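Acyl-coenzyme A oxidase acox-1.2 (Caenorhabditis elegans, PDB 5K3J) catalyses the first, FAD-dependent desaturation step of peroxisomal beta-oxidation, acting on ascaroside pheromones with a five-carbon omega side chain. Local coordinates at residues D47-I52 with N85-R90; S78-Y83 with E102-E107; A202-K207 with G274-P279. One frame throughout, in Å; residues are numbered along the deposited sequence.

Contact 1: residues D47-I52 with N85-R90; sequences DAVSKI and NQLIDR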
ATOM      1  N   ASP A  47       5.273 -14.329 -28.900  1.00 46.05           N
ATOM      2  CA  ASP A  47       6.196 -14.350 -30.024  1.00 46.19           C
ATOM      3  C   ASP A  47       5.625 -13.588 -31.211  1.00 44.32           C
ATOM      4  O   ASP A  47       6.307 -12.769 -31.825  1.00 47.36           O
ATOM      5  CB  ASP A  47       6.509 -15.790 -30.432  1.00 51.84           C
ATOM      6  CG  ASP A  47       7.516 -15.868 -31.561  1.00 52.91           C
ATOM      7  OD1 ASP A  47       8.293 -14.903 -31.733  1.00 51.15           O
ATOM      8  OD2 ASP A  47       7.534 -16.894 -32.272  1.00 56.69           O
ATOM      9  N   ALA A  48       4.367 -13.878 -31.524  1.00 32.60           N
ATOM     10  CA  ALA A  48       3.681 -13.259 -32.648  1.00 32.32           C
ATOM     11  C   ALA A  48       3.452 -11.775 -32.394  1.00 35.00           C
ATOM     12  O   ALA A  48       3.447 -10.972 -33.326  1.00 42.28           O
ATOM     13  CB  ALA A  48       2.361 -13.957 -32.918  1.00 33.21           C
ATOM     14  N   VAL A  49       3.256 -11.421 -31.129  1.00 38.37           N
ATOM     15  CA  VAL A  49       3.090 -10.027 -30.745  1.00 38.21           C
ATOM     16  C   VAL A  49       4.404  -9.271 -30.928  1.00 40.40           C
ATOM     17  O   VAL A  49       4.421  -8.155 -31.444  1.00 42.87           O
ATOM     18  CB  VAL A  49       2.593  -9.898 -29.286  1.00 36.54           C
ATOM     19  CG1 VAL A  49       2.869  -8.510 -28.753  1.00 35.17           C
ATOM     20  CG2 VAL A  49       1.105 -10.210 -29.201  1.00 37.59           C
ATOM     21  N   SER A  50       5.506  -9.903 -30.534  1.00 39.10           N
ATOM     22  CA  SER A  50       6.827  -9.283 -30.618  1.00 41.61           C
ATOM     23  C   SER A  50       7.254  -8.904 -32.039  1.00 41.43           C
ATOM     24  O   SER A  50       8.200  -8.136 -32.220  1.00 37.98           O
ATOM     25  CB  SER A  50       7.882 -10.210 -30.007  1.00 42.13           C
ATOM     26  OG  SER A  50       7.915 -11.456 -30.678  1.00 47.32           O
ATOM     27  N   LYS A  51       6.565  -9.439 -33.042  1.00 52.41           N
ATOM     28  CA  LYS A  51       6.908  -9.159 -34.435  1.00 56.77           C
ATOM     29  C   LYS A  51       6.204  -7.896 -34.924  1.00 56.03           C
ATOM     30  O   LYS A  51       6.573  -7.322 -35.949  1.00 54.60           O
ATOM     31  CB  LYS A  51       6.541 -10.348 -35.329  1.00 60.00           C
ATOM     32  CG  LYS A  51       5.188 -10.206 -36.008  1.00 60.45           C
ATOM     33  CD  LYS A  51       4.564 -11.543 -36.372  1.00 66.59           C
ATOM     34  CE  LYS A  51       3.198 -11.323 -37.007  1.00 66.17           C
ATOM     35  NZ  LYS A  51       2.379 -12.562 -37.050  1.00 68.76           N
ATOM     36  N   ILE A  52       5.190  -7.471 -34.176  1.00 61.40           N
ATOM     37  CA  ILE A  52       4.384  -6.312 -34.539  1.00 60.05           C
ATOM     38  C   ILE A  52       4.809  -5.083 -33.741  1.00 61.96           C
ATOM     39  O   ILE A  52       4.525  -4.978 -32.547  1.00 64.14           O
ATOM     40  CB  ILE A  52       2.884  -6.582 -34.309  1.00 58.65           C
ATOM     41  CG1 ILE A  52       2.500  -7.947 -34.891  1.00 56.10           C
ATOM     42  CG2 ILE A  52       2.037  -5.460 -34.903  1.00 60.07           C
ATOM     43  CD1 ILE A  52       1.312  -8.591 -34.209  1.00 54.80           C
ATOM     44  N   ASN A  85      -7.987 -11.128 -34.542  1.00 77.74           N
ATOM     45  CA  ASN A  85      -8.358 -12.382 -35.199  1.00 87.20           C
ATOM     46  C   ASN A  85      -7.165 -13.139 -35.768  1.00 88.50           C
ATOM     47  O   ASN A  85      -7.258 -14.329 -36.071  1.00 93.44           O
ATOM     48  CB  ASN A  85      -9.372 -12.117 -36.309  1.00 89.81           C
ATOM     49  CG  ASN A  85     -10.799 -12.299 -35.842  1.00 93.38           C
ATOM     50  OD1 ASN A  85     -11.043 -12.667 -34.694  1.00 87.88           O
ATOM     51  ND2 ASN A  85     -11.752 -12.036 -36.729  1.00 85.43           N
ATOM     52  N   GLN A  86      -6.047 -12.441 -35.920  1.00 46.54           N
ATOM     53  CA  GLN A  86      -4.816 -13.081 -36.358  1.00 42.77           C
ATOM     54  C   GLN A  86      -4.191 -13.853 -35.204  1.00 39.29           C
ATOM     55  O   GLN A  86      -3.789 -15.010 -35.345  1.00 46.92           O
ATOM     56  CB  GLN A  86      -3.810 -12.053 -36.870  1.00 41.14           C
ATOM     57  CG  GLN A  86      -4.277 -11.170 -38.000  1.00 42.78           C
ATOM     58  CD  GLN A  86      -3.133 -10.348 -38.561  1.00 39.72           C
ATOM     59  OE1 GLN A  86      -1.964 -10.719 -38.432  1.00 36.36           O
ATOM     60  NE2 GLN A  86      -3.464  -9.224 -39.180  1.00 40.45           N
ATOM     61  N   LEU A  87      -4.129 -13.190 -34.055  1.00 35.09           N
ATOM     62  CA  LEU A  87      -3.307 -13.631 -32.938  1.00 32.88           C
ATOM     63  C   LEU A  87      -3.967 -14.671 -32.039  1.00 31.52           C
ATOM     64  O   LEU A  87      -3.285 -15.547 -31.506  1.00 28.92           O
ATOM     65  CB  LEU A  87      -2.897 -12.418 -32.100  1.00 31.50           C
ATOM     66  CG  LEU A  87      -2.042 -11.376 -32.826  1.00 31.29           C
ATOM     67  CD1 LEU A  87      -2.029 -10.038 -32.089  1.00 32.67           C
ATOM     68  CD2 LEU A  87      -0.624 -11.893 -33.025  1.00 30.37           C
ATOM     69  N   ILE A  88      -5.281 -14.574 -31.845  1.00 44.87           N
ATOM     70  CA  ILE A  88      -5.970 -15.513 -30.956  1.00 46.99           C
ATOM     71  C   ILE A  88      -7.355 -15.970 -31.414  1.00 51.70           C
ATOM     72  O   ILE A  88      -7.891 -15.501 -32.420  1.00 47.19           O
ATOM     73  CB  ILE A  88      -6.182 -14.922 -29.542  1.00 48.28           C
ATOM     74  CG1 ILE A  88      -7.145 -13.729 -29.600  1.00 49.56           C
ATOM     75  CG2 ILE A  88      -4.863 -14.558 -28.873  1.00 48.90           C
ATOM     76  CD1 ILE A  88      -7.653 -13.294 -28.243  1.00 50.80           C
ATOM     77  N   ASP A  89      -7.921 -16.891 -30.636  1.00 45.14           N
ATOM     78  CA  ASP A  89      -9.325 -17.269 -30.731  1.00 48.50           C
ATOM     79  C   ASP A  89     -10.135 -16.253 -29.931  1.00 50.92           C
ATOM     80  O   ASP A  89     -10.101 -16.259 -28.700  1.00 40.81           O
ATOM     81  CB  ASP A  89      -9.529 -18.693 -30.205  1.00 55.79           C
ATOM     82  CG  ASP A  89     -10.983 -19.130 -30.215  1.00 56.83           C
ATOM     83  OD1 ASP A  89     -11.800 -18.510 -30.927  1.00 55.75           O
ATOM     84  OD2 ASP A  89     -11.300 -20.114 -29.511  1.00 55.88           O
ATOM     85  N   ARG A  90     -10.846 -15.378 -30.640  1.00 51.25           N
ATOM     86  CA  ARG A  90     -11.507 -14.221 -30.039  1.00 55.54           C
ATOM     87  C   ARG A  90     -12.353 -14.552 -28.812  1.00 51.88           C
ATOM     88  O   ARG A  90     -12.350 -13.811 -27.829  1.00 57.68           O
ATOM     89  CB  ARG A  90     -12.385 -13.522 -31.078  1.00 59.90           C
ATOM     90  CG  ARG A  90     -13.136 -12.322 -30.525  1.00 68.59           C
ATOM     91  CD  ARG A  90     -14.443 -12.087 -31.262  1.00 72.58           C
ATOM     92  NE  ARG A  90     -14.243 -11.511 -32.586  1.00 77.35           N
ATOM     93  CZ  ARG A  90     -15.231 -11.241 -33.434  1.00 86.08           C
ATOM     94  NH1 ARG A  90     -16.488 -11.503 -33.091  1.00 87.42           N
ATOM     95  NH2 ARG A  90     -14.965 -10.714 -34.621  1.00 88.23           N
TER
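Ala48 and Leu87 mark the closest backbone approach, with CA atoms 7.0 Å apart, where helix 36-49 meets the short helix 84-87. Leu87 carries the contact and accounts for about half of the surface buried. Its CG lies beside the backbone N and anti to the carbonyl carbon (chi1 -62°), which turns both methyls to the other segment. The CD2 methyl does most of the work. It meets the CB of Ala48 at 3.6 Å and, from another direction, the CD1 tip of Ile52 at 4.0 Å. The second methyl, CD1 of Leu87, lies 4.3 Å from CG2 of Val49. No hydrogen bond crosses between the segments.

Both segments belong to the N-terminal helical domain of the acyl-CoA oxidase fold, and both are places where a helix gives way to a turn or loop. After Ala48 the chain makes a type I beta turn from Val49 to Ile52, closed by a bond from Ile52 N to Val49 O of 2.9 Å. The turn brings Ile52 round to face the same leucine. Its CG1 is anti to the carbonyl carbon (chi1 -47°), and the branch ends tip to tip with Leu87. On the other segment Ile88 is the first residue to leave the helical conformation. The carbonyl O of Leu87 takes a hydrogen bond from Arg41 NH2, a second tie to helix 36-49. Val49 also packs on Leu99 and Glu102 of helix 93-103.

Contact 2: residues S78-Y83 with E102-E107; sequences SILTKY and EVIGYE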
ATOM      1  N   SER A  78      -7.259  -0.182 -30.112  1.00 30.20           N
ATOM      2  CA  SER A  78      -7.813  -0.104 -31.455  1.00 31.72           C
ATOM      3  C   SER A  78      -6.924  -0.854 -32.431  1.00 36.99           C
ATOM      4  O   SER A  78      -7.407  -1.465 -33.381  1.00 43.68           O
ATOM      5  CB  SER A  78      -7.977   1.353 -31.896  1.00 30.64           C
ATOM      6  OG  SER A  78      -6.721   1.957 -32.155  1.00 29.76           O
ATOM      7  N   ILE A  79      -5.618  -0.800 -32.194  1.00 44.38           N
ATOM      8  CA  ILE A  79      -4.668  -1.553 -33.004  1.00 44.47           C
ATOM      9  C   ILE A  79      -4.800  -3.044 -32.705  1.00 47.06           C
ATOM     10  O   ILE A  79      -4.881  -3.868 -33.619  1.00 52.92           O
ATOM     11  CB  ILE A  79      -3.215  -1.113 -32.747  1.00 45.52           C
ATOM     12  CG1 ILE A  79      -3.048   0.379 -33.025  1.00 46.11           C
ATOM     13  CG2 ILE A  79      -2.261  -1.919 -33.610  1.00 43.92           C
ATOM     14  CD1 ILE A  79      -1.690   0.911 -32.656  1.00 49.26           C
ATOM     15  N   LEU A  80      -4.826  -3.376 -31.417  1.00 38.08           N
ATOM     16  CA  LEU A  80      -4.938  -4.757 -30.964  1.00 35.11           C
ATOM     17  C   LEU A  80      -6.202  -5.427 -31.490  1.00 37.92           C
ATOM     18  O   LEU A  80      -6.193  -6.611 -31.822  1.00 39.33           O
ATOM     19  CB  LEU A  80      -4.916  -4.809 -29.437  1.00 33.33           C
ATOM     20  CG  LEU A  80      -4.897  -6.181 -28.776  1.00 33.87           C
ATOM     21  CD1 LEU A  80      -3.624  -6.920 -29.164  1.00 35.18           C
ATOM     22  CD2 LEU A  80      -5.019  -6.055 -27.263  1.00 32.24           C
ATOM     23  N   THR A  81      -7.288  -4.662 -31.556  1.00 40.19           N
ATOM     24  CA  THR A  81      -8.564  -5.181 -32.036  1.00 40.16           C
ATOM     25  C   THR A  81      -8.456  -5.610 -33.499  1.00 44.69           C
ATOM     26  O   THR A  81      -9.051  -6.609 -33.906  1.00 44.30           O
ATOM     27  CB  THR A  81      -9.684  -4.138 -31.870  1.00 38.38           C
ATOM     28  OG1 THR A  81      -9.843  -3.835 -30.478  1.00 31.70           O
ATOM     29  CG2 THR A  81     -11.004  -4.659 -32.420  1.00 36.77           C
ATOM     30  N   LYS A  82      -7.680  -4.865 -34.280  1.00 53.50           N
ATOM     31  CA  LYS A  82      -7.437  -5.225 -35.672  1.00 54.24           C
ATOM     32  C   LYS A  82      -6.675  -6.544 -35.767  1.00 53.18           C
ATOM     33  O   LYS A  82      -7.055  -7.439 -36.523  1.00 51.67           O
ATOM     34  CB  LYS A  82      -6.665  -4.117 -36.388  1.00 60.77           C
ATOM     35  CG  LYS A  82      -5.727  -4.620 -37.473  1.00 70.38           C
ATOM     36  CD  LYS A  82      -4.865  -3.511 -38.044  1.00 77.55           C
ATOM     37  CE  LYS A  82      -3.614  -4.090 -38.681  1.00 81.33           C
ATOM     38  NZ  LYS A  82      -3.902  -5.320 -39.474  1.00 81.99           N
ATOM     39  N   TYR A  83      -5.603  -6.661 -34.990  1.00 49.47           N
ATOM     40  CA  TYR A  83      -4.777  -7.863 -35.001  1.00 50.80           C
ATOM     41  C   TYR A  83      -5.386  -9.001 -34.181  1.00 50.36           C
ATOM     42  O   TYR A  83      -4.777 -10.064 -34.053  1.00 50.70           O
ATOM     43  CB  TYR A  83      -3.373  -7.556 -34.471  1.00 51.69           C
ATOM     44  CG  TYR A  83      -2.488  -6.768 -35.417  1.00 56.37           C
ATOM     45  CD1 TYR A  83      -1.945  -7.363 -36.550  1.00 58.32           C
ATOM     46  CD2 TYR A  83      -2.172  -5.439 -35.163  1.00 55.71           C
ATOM     47  CE1 TYR A  83      -1.130  -6.652 -37.414  1.00 61.56           C
ATOM     48  CE2 TYR A  83      -1.355  -4.719 -36.019  1.00 57.74           C
ATOM     49  CZ  TYR A  83      -0.838  -5.331 -37.143  1.00 61.75           C
ATOM     50  OH  TYR A  83      -0.027  -4.621 -37.998  1.00 63.80           O
ATOM     51  N   GLU A 102      -0.721  -8.532 -21.572  1.00 28.37           N
ATOM     52  CA  GLU A 102       0.615  -8.301 -22.099  1.00 28.10           C
ATOM     53  C   GLU A 102       0.691  -7.047 -22.952  1.00 27.03           C
ATOM     54  O   GLU A 102       1.463  -6.141 -22.651  1.00 29.95           O
ATOM     55  CB  GLU A 102       1.099  -9.499 -22.916  1.00 28.58           C
ATOM     56  CG  GLU A 102       2.419  -9.227 -23.626  1.00 29.54           C
ATOM     57  CD  GLU A 102       3.043 -10.481 -24.209  1.00 30.93           C
ATOM     58  OE1 GLU A 102       3.171 -10.567 -25.450  1.00 31.12           O
ATOM     59  OE2 GLU A 102       3.414 -11.383 -23.427  1.00 29.10           O
ATOM     60  N   VAL A 103      -0.099  -7.000 -24.018  1.00 23.32           N
ATOM     61  CA  VAL A 103      -0.056  -5.868 -24.943  1.00 23.68           C
ATOM     62  C   VAL A 103      -0.549  -4.582 -24.283  1.00 26.01           C
ATOM     63  O   VAL A 103       0.183  -3.594 -24.207  1.00 22.62           O
ATOM     64  CB  VAL A 103      -0.895  -6.128 -26.204  1.00 22.96           C
ATOM     65  CG1 VAL A 103      -0.874  -4.911 -27.112  1.00 23.86           C
ATOM     66  CG2 VAL A 103      -0.372  -7.345 -26.935  1.00 23.87           C
ATOM     67  N   ILE A 104      -1.787  -4.590 -23.796  1.00 28.15           N
ATOM     68  CA  ILE A 104      -2.346  -3.393 -23.170  1.00 28.35           C
ATOM     69  C   ILE A 104      -1.752  -3.123 -21.788  1.00 27.82           C
ATOM     70  O   ILE A 104      -1.127  -2.086 -21.558  1.00 28.48           O
ATOM     71  CB  ILE A 104      -3.882  -3.483 -23.040  1.00 27.42           C
ATOM     72  CG1 ILE A 104      -4.525  -3.777 -24.399  1.00 26.50           C
ATOM     73  CG2 ILE A 104      -4.446  -2.185 -22.486  1.00 29.43           C
ATOM     74  CD1 ILE A 104      -4.418  -2.641 -25.408  1.00 27.65           C
ATOM     75  N   GLY A 105      -1.956  -4.055 -20.864  1.00 26.55           N
ATOM     76  CA  GLY A 105      -1.484  -3.877 -19.507  1.00 27.24           C
ATOM     77  C   GLY A 105      -2.629  -3.804 -18.517  1.00 27.90           C
ATOM     78  O   GLY A 105      -3.771  -4.147 -18.837  1.00 28.65           O
ATOM     79  N   TYR A 106      -2.324  -3.337 -17.315  1.00 24.33           N
ATOM     80  CA  TYR A 106      -3.297  -3.344 -16.238  1.00 23.52           C
ATOM     81  C   TYR A 106      -3.938  -1.980 -15.998  1.00 22.86           C
ATOM     82  O   TYR A 106      -4.961  -1.890 -15.322  1.00 21.45           O
ATOM     83  CB  TYR A 106      -2.640  -3.818 -14.946  1.00 25.82           C
ATOM     84  CG  TYR A 106      -1.832  -5.089 -15.062  1.00 27.61           C
ATOM     85  CD1 TYR A 106      -2.229  -6.132 -15.895  1.00 29.11           C
ATOM     86  CD2 TYR A 106      -0.667  -5.246 -14.326  1.00 29.14           C
ATOM     87  CE1 TYR A 106      -1.478  -7.293 -15.987  1.00 32.24           C
ATOM     88  CE2 TYR A 106       0.082  -6.397 -14.413  1.00 33.17           C
ATOM     89  CZ  TYR A 106      -0.328  -7.418 -15.244  1.00 33.54           C
ATOM     90  OH  TYR A 106       0.410  -8.575 -15.341  1.00 33.31           O
ATOM     91  N   GLU A 107      -3.353  -0.927 -16.561  1.00 28.42           N
ATOM     92  CA  GLU A 107      -3.734   0.433 -16.188  1.00 27.41           C
ATOM     93  C   GLU A 107      -5.039   0.921 -16.819  1.00 27.49           C
ATOM     94  O   GLU A 107      -5.513   2.011 -16.497  1.00 27.54           O
ATOM     95  CB  GLU A 107      -2.600   1.395 -16.531  1.00 26.58           C
ATOM     96  CG  GLU A 107      -1.253   0.915 -16.033  1.00 27.60           C
ATOM     97  CD  GLU A 107      -0.250   2.036 -15.891  1.00 29.14           C
ATOM     98  OE1 GLU A 107      -0.677   3.206 -15.791  1.00 27.62           O
ATOM     99  OE2 GLU A 107       0.965   1.746 -15.876  1.00 30.41           O
TER
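Leu80 of helix 66-82 points toward Val103 and Ile104, where helix 93-103 runs out toward Gly105. Both helices belong to the N-terminal helical domain of the acyl-CoA oxidase fold. The CB of Leu80 sets the direction, and CG lies anti to the backbone N (chi1 -175°), which carries the two methyls toward the other segment. CB and CG themselves keep more than 4.2 Å from the other segment. The CD1 methyl meets Val103 tip to tip. It sits squarely on the isopropyl group, 4.0 Å from CG1 and 4.0 Å from CG2 of Val103. The CD2 methyl goes to the other residue, 3.7 Å from CG1 of Ile104 and 3.9 Å from its CD1. Here the two side chains cross obliquely. Leu80 also packs on Leu99 and His100 of helix 93-103. With an alanine here, Val103 and Ile104 would probably both lose their methyl partners, leaving a gap between the two helices. The chain turns off at Gly105, whose positive phi suits glycine. Between the two segments the contact is wholly aliphatic and rests on shape and burial; the polar tie between the helices, Lys76 NZ to Val103 O, lies beside it.

Contact 3: residues A202-K207 with G274-P279; sequences AELIIK and GTYVKP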
ATOM      1  N   ALA A 202     -31.017  -0.103 -11.753  1.00 33.32           N
ATOM      2  CA  ALA A 202     -31.982   0.826 -11.174  1.00 33.23           C
ATOM      3  C   ALA A 202     -33.081   0.109 -10.405  1.00 36.01           C
ATOM      4  O   ALA A 202     -33.392  -1.047 -10.676  1.00 39.95           O
ATOM      5  CB  ALA A 202     -32.590   1.699 -12.258  1.00 32.39           C
ATOM      6  N   GLU A 203     -33.667   0.805  -9.439  1.00 36.24           N
ATOM      7  CA  GLU A 203     -34.776   0.268  -8.668  1.00 37.61           C
ATOM      8  C   GLU A 203     -36.035   0.200  -9.530  1.00 34.68           C
ATOM      9  O   GLU A 203     -36.454   1.200 -10.111  1.00 30.38           O
ATOM     10  CB  GLU A 203     -35.017   1.126  -7.430  1.00 38.95           C
ATOM     11  CG  GLU A 203     -36.092   0.600  -6.504  1.00 41.75           C
ATOM     12  CD  GLU A 203     -35.648  -0.632  -5.736  1.00 44.82           C
ATOM     13  OE1 GLU A 203     -34.429  -0.782  -5.504  1.00 48.45           O
ATOM     14  OE2 GLU A 203     -36.517  -1.452  -5.370  1.00 45.39           O
ATOM     15  N   LEU A 204     -36.636  -0.984  -9.612  1.00 34.27           N
ATOM     16  CA  LEU A 204     -37.787  -1.196 -10.489  1.00 36.58           C
ATOM     17  C   LEU A 204     -39.093  -0.781  -9.820  1.00 40.32           C
ATOM     18  O   LEU A 204     -39.429  -1.254  -8.735  1.00 42.59           O
ATOM     19  CB  LEU A 204     -37.863  -2.658 -10.926  1.00 36.57           C
ATOM     20  CG  LEU A 204     -39.056  -3.027 -11.806  1.00 33.77           C
ATOM     21  CD1 LEU A 204     -39.175  -2.097 -13.009  1.00 34.27           C
ATOM     22  CD2 LEU A 204     -38.962  -4.480 -12.254  1.00 33.04           C
ATOM     23  N   ILE A 205     -39.827   0.109 -10.482  1.00 43.84           N
ATOM     24  CA  ILE A 205     -41.086   0.627  -9.956  1.00 45.47           C
ATOM     25  C   ILE A 205     -42.247   0.401 -10.923  1.00 45.82           C
ATOM     26  O   ILE A 205     -42.212   0.856 -12.066  1.00 47.63           O
ATOM     27  CB  ILE A 205     -40.981   2.133  -9.648  1.00 46.85           C
ATOM     28  CG1 ILE A 205     -39.847   2.403  -8.655  1.00 47.91           C
ATOM     29  CG2 ILE A 205     -42.302   2.661  -9.114  1.00 46.76           C
ATOM     30  CD1 ILE A 205     -39.608   3.879  -8.384  1.00 44.66           C
ATOM     31  N   ILE A 206     -43.279  -0.295 -10.457  1.00 63.99           N
ATOM     32  CA  ILE A 206     -44.458  -0.572 -11.274  1.00 69.91           C
ATOM     33  C   ILE A 206     -45.715  -0.061 -10.567  1.00 73.28           C
ATOM     34  O   ILE A 206     -46.211  -0.696  -9.632  1.00 72.62           O
ATOM     35  CB  ILE A 206     -44.568  -2.085 -11.584  1.00 74.42           C
ATOM     36  CG1 ILE A 206     -43.469  -2.498 -12.567  1.00 72.42           C
ATOM     37  CG2 ILE A 206     -45.937  -2.440 -12.150  1.00 75.82           C
ATOM     38  CD1 ILE A 206     -43.223  -3.991 -12.632  1.00 70.08           C
ATOM     39  N   LYS A 207     -46.202   1.097 -11.024  1.00 73.21           N
ATOM     40  CA  LYS A 207     -47.326   1.824 -10.418  1.00 74.07           C
ATOM     41  C   LYS A 207     -47.293   1.732  -8.894  1.00 72.24           C
ATOM     42  O   LYS A 207     -48.116   1.051  -8.280  1.00 71.22           O
ATOM     43  CB  LYS A 207     -48.659   1.308 -10.965  1.00 78.50           C
ATOM     44  CG  LYS A 207     -48.737   1.283 -12.489  1.00 83.03           C
ATOM     45  CD  LYS A 207     -48.461   2.656 -13.099  1.00 86.89           C
ATOM     46  CE  LYS A 207     -48.501   2.612 -14.623  1.00 86.39           C
ATOM     47  NZ  LYS A 207     -48.247   3.952 -15.228  1.00 82.04           N
ATOM     48  N   GLY A 274     -47.703  -4.435 -17.623  1.00 52.05           N
ATOM     49  CA  GLY A 274     -47.090  -4.141 -16.341  1.00 46.75           C
ATOM     50  C   GLY A 274     -46.995  -5.341 -15.417  1.00 45.74           C
ATOM     51  O   GLY A 274     -46.507  -5.218 -14.295  1.00 50.23           O
ATOM     52  N   THR A 275     -47.465  -6.497 -15.881  1.00 48.66           N
ATOM     53  CA  THR A 275     -47.365  -7.729 -15.102  1.00 47.48           C
ATOM     54  C   THR A 275     -45.909  -8.093 -14.859  1.00 46.86           C
ATOM     55  O   THR A 275     -45.144  -8.287 -15.805  1.00 47.70           O
ATOM     56  CB  THR A 275     -48.064  -8.911 -15.801  1.00 45.40           C
ATOM     57  OG1 THR A 275     -49.477  -8.685 -15.825  1.00 40.12           O
ATOM     58  CG2 THR A 275     -47.784 -10.218 -15.068  1.00 46.71           C
ATOM     59  N   TYR A 276     -45.526  -8.173 -13.589  1.00 40.87           N
ATOM     60  CA  TYR A 276     -44.164  -8.548 -13.244  1.00 42.29           C
ATOM     61  C   TYR A 276     -44.057 -10.032 -12.907  1.00 40.53           C
ATOM     62  O   TYR A 276     -44.810 -10.553 -12.084  1.00 35.21           O
ATOM     63  CB  TYR A 276     -43.649  -7.710 -12.074  1.00 42.83           C
ATOM     64  CG  TYR A 276     -42.254  -8.101 -11.644  1.00 44.56           C
ATOM     65  CD1 TYR A 276     -41.139  -7.695 -12.371  1.00 43.59           C
ATOM     66  CD2 TYR A 276     -42.051  -8.886 -10.515  1.00 43.73           C
ATOM     67  CE1 TYR A 276     -39.861  -8.057 -11.979  1.00 42.12           C
ATOM     68  CE2 TYR A 276     -40.781  -9.253 -10.119  1.00 41.61           C
ATOM     69  CZ  TYR A 276     -39.689  -8.837 -10.852  1.00 41.69           C
ATOM     70  OH  TYR A 276     -38.419  -9.201 -10.454  1.00 42.45           O
ATOM     71  N   VAL A 277     -43.107 -10.704 -13.547  1.00 33.80           N
ATOM     72  CA  VAL A 277     -42.882 -12.121 -13.305  1.00 36.64           C
ATOM     73  C   VAL A 277     -41.600 -12.332 -12.507  1.00 39.03           C
ATOM     74  O   VAL A 277     -40.500 -12.104 -13.011  1.00 36.88           O
ATOM     75  CB  VAL A 277     -42.813 -12.903 -14.625  1.00 39.87           C
ATOM     76  CG1 VAL A 277     -42.598 -14.386 -14.354  1.00 40.98           C
ATOM     77  CG2 VAL A 277     -44.084 -12.672 -15.440  1.00 39.90           C
ATOM     78  N   LYS A 278     -41.759 -12.758 -11.257  1.00 50.65           N
ATOM     79  CA  LYS A 278     -40.637 -12.987 -10.352  1.00 55.50           C
ATOM     80  C   LYS A 278     -39.615 -13.941 -10.950  1.00 59.08           C
ATOM     81  O   LYS A 278     -39.982 -14.906 -11.617  1.00 63.69           O
ATOM     82  CB  LYS A 278     -41.124 -13.551  -9.014  1.00 58.12           C
ATOM     83  CG  LYS A 278     -41.986 -12.620  -8.184  1.00 61.91           C
ATOM     84  CD  LYS A 278     -43.454 -12.748  -8.537  1.00 63.60           C
ATOM     85  CE  LYS A 278     -44.305 -11.927  -7.586  1.00 63.76           C
ATOM     86  NZ  LYS A 278     -45.756 -11.998  -7.915  1.00 64.78           N
ATOM     87  N   PRO A 279     -38.323 -13.673 -10.718  1.00 77.69           N
ATOM     88  CA  PRO A 279     -37.279 -14.619 -11.117  1.00 76.84           C
ATOM     89  C   PRO A 279     -37.139 -15.762 -10.110  1.00 79.39           C
ATOM     90  O   PRO A 279     -37.396 -15.547  -8.926  1.00 65.23           O
ATOM     91  CB  PRO A 279     -36.020 -13.751 -11.149  1.00 73.94           C
ATOM     92  CG  PRO A 279     -36.288 -12.694 -10.135  1.00 73.80           C
ATOM     93  CD  PRO A 279     -37.759 -12.407 -10.219  1.00 77.01           C
TER
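Gly274 opens the second segment and lies nearest Ile206, with 6.7 Å between the two CA atoms. Its backbone has a positive phi (96°), where a side chain would jam against the preceding carbonyl O. Its own carbonyl O touches the Ile206 side chain, 3.6 Å from the CG2 methyl. The CD1 end of the same isoleucine stands near this oxygen too. After Thr275, whose backbone N is hydrogen-bonded to Asp273 OD1, Tyr276 swings back toward strand 197-205. Its CG is anti to the backbone N (chi1 178°), and this carries the ring out toward Leu204 and Ile206. The CB of Tyr276 lies 3.8 Å from CD1 of Ile206, and the two side chains cross at about a right angle. Further out, CE1 of Tyr276 is 3.7 Å from CD2 of Leu204, while CD1 of the ring is 3.9 Å from the same methyl. The Leu204 methyl comes to these two ring atoms at a slant. The phenol OH reaches beyond both segments to a hydrogen bond with His214 NE2. Val277 packs on Lys269. Pro279 ends the segment against Cys268 and Ile284, the latter a substrate-binding residue.

All of this belongs to the beta domain of the acyl-CoA oxidase fold. Strands 269-270 and 276-277 form a small antiparallel hairpin, and it lies against the larger mixed sheet through side chains. Val270 of the hairpin touches Leu204, Ile206 and Tyr276. Strand 210-219 pairs with strand 197-205 and brings Tyr211, whose ring meets that of Tyr276 at about 30°. Helix 287-315 begins soon after the segment, just past the substrate-binding residues.

How the contacts relate
Contacts 1 and 2 are neighbours in the N-terminal helical domain, with centres 11 Å apart. Their segments alternate along the chain, and they touch, so helices 36-49, 66-82, 84-87 and 93-103 are held together in one packed region. Ile52 CG2 lies 3.6 Å from Tyr83 CZ, and Val49 CG1 lies 3.9 Å from Val103 CG2. Contact 3 comes later, in the beta domain, 46 Å from contact 1 and 40 Å from contact 2 between centres, and joins the 269-277 hairpin to the mixed sheet. Ile104 of contact 2 is about 9 Å and Tyr276 of contact 3 about 13 Å from the bound ascaroside-CoA, side chain to ligand; contact 1 is away from the annotated sites.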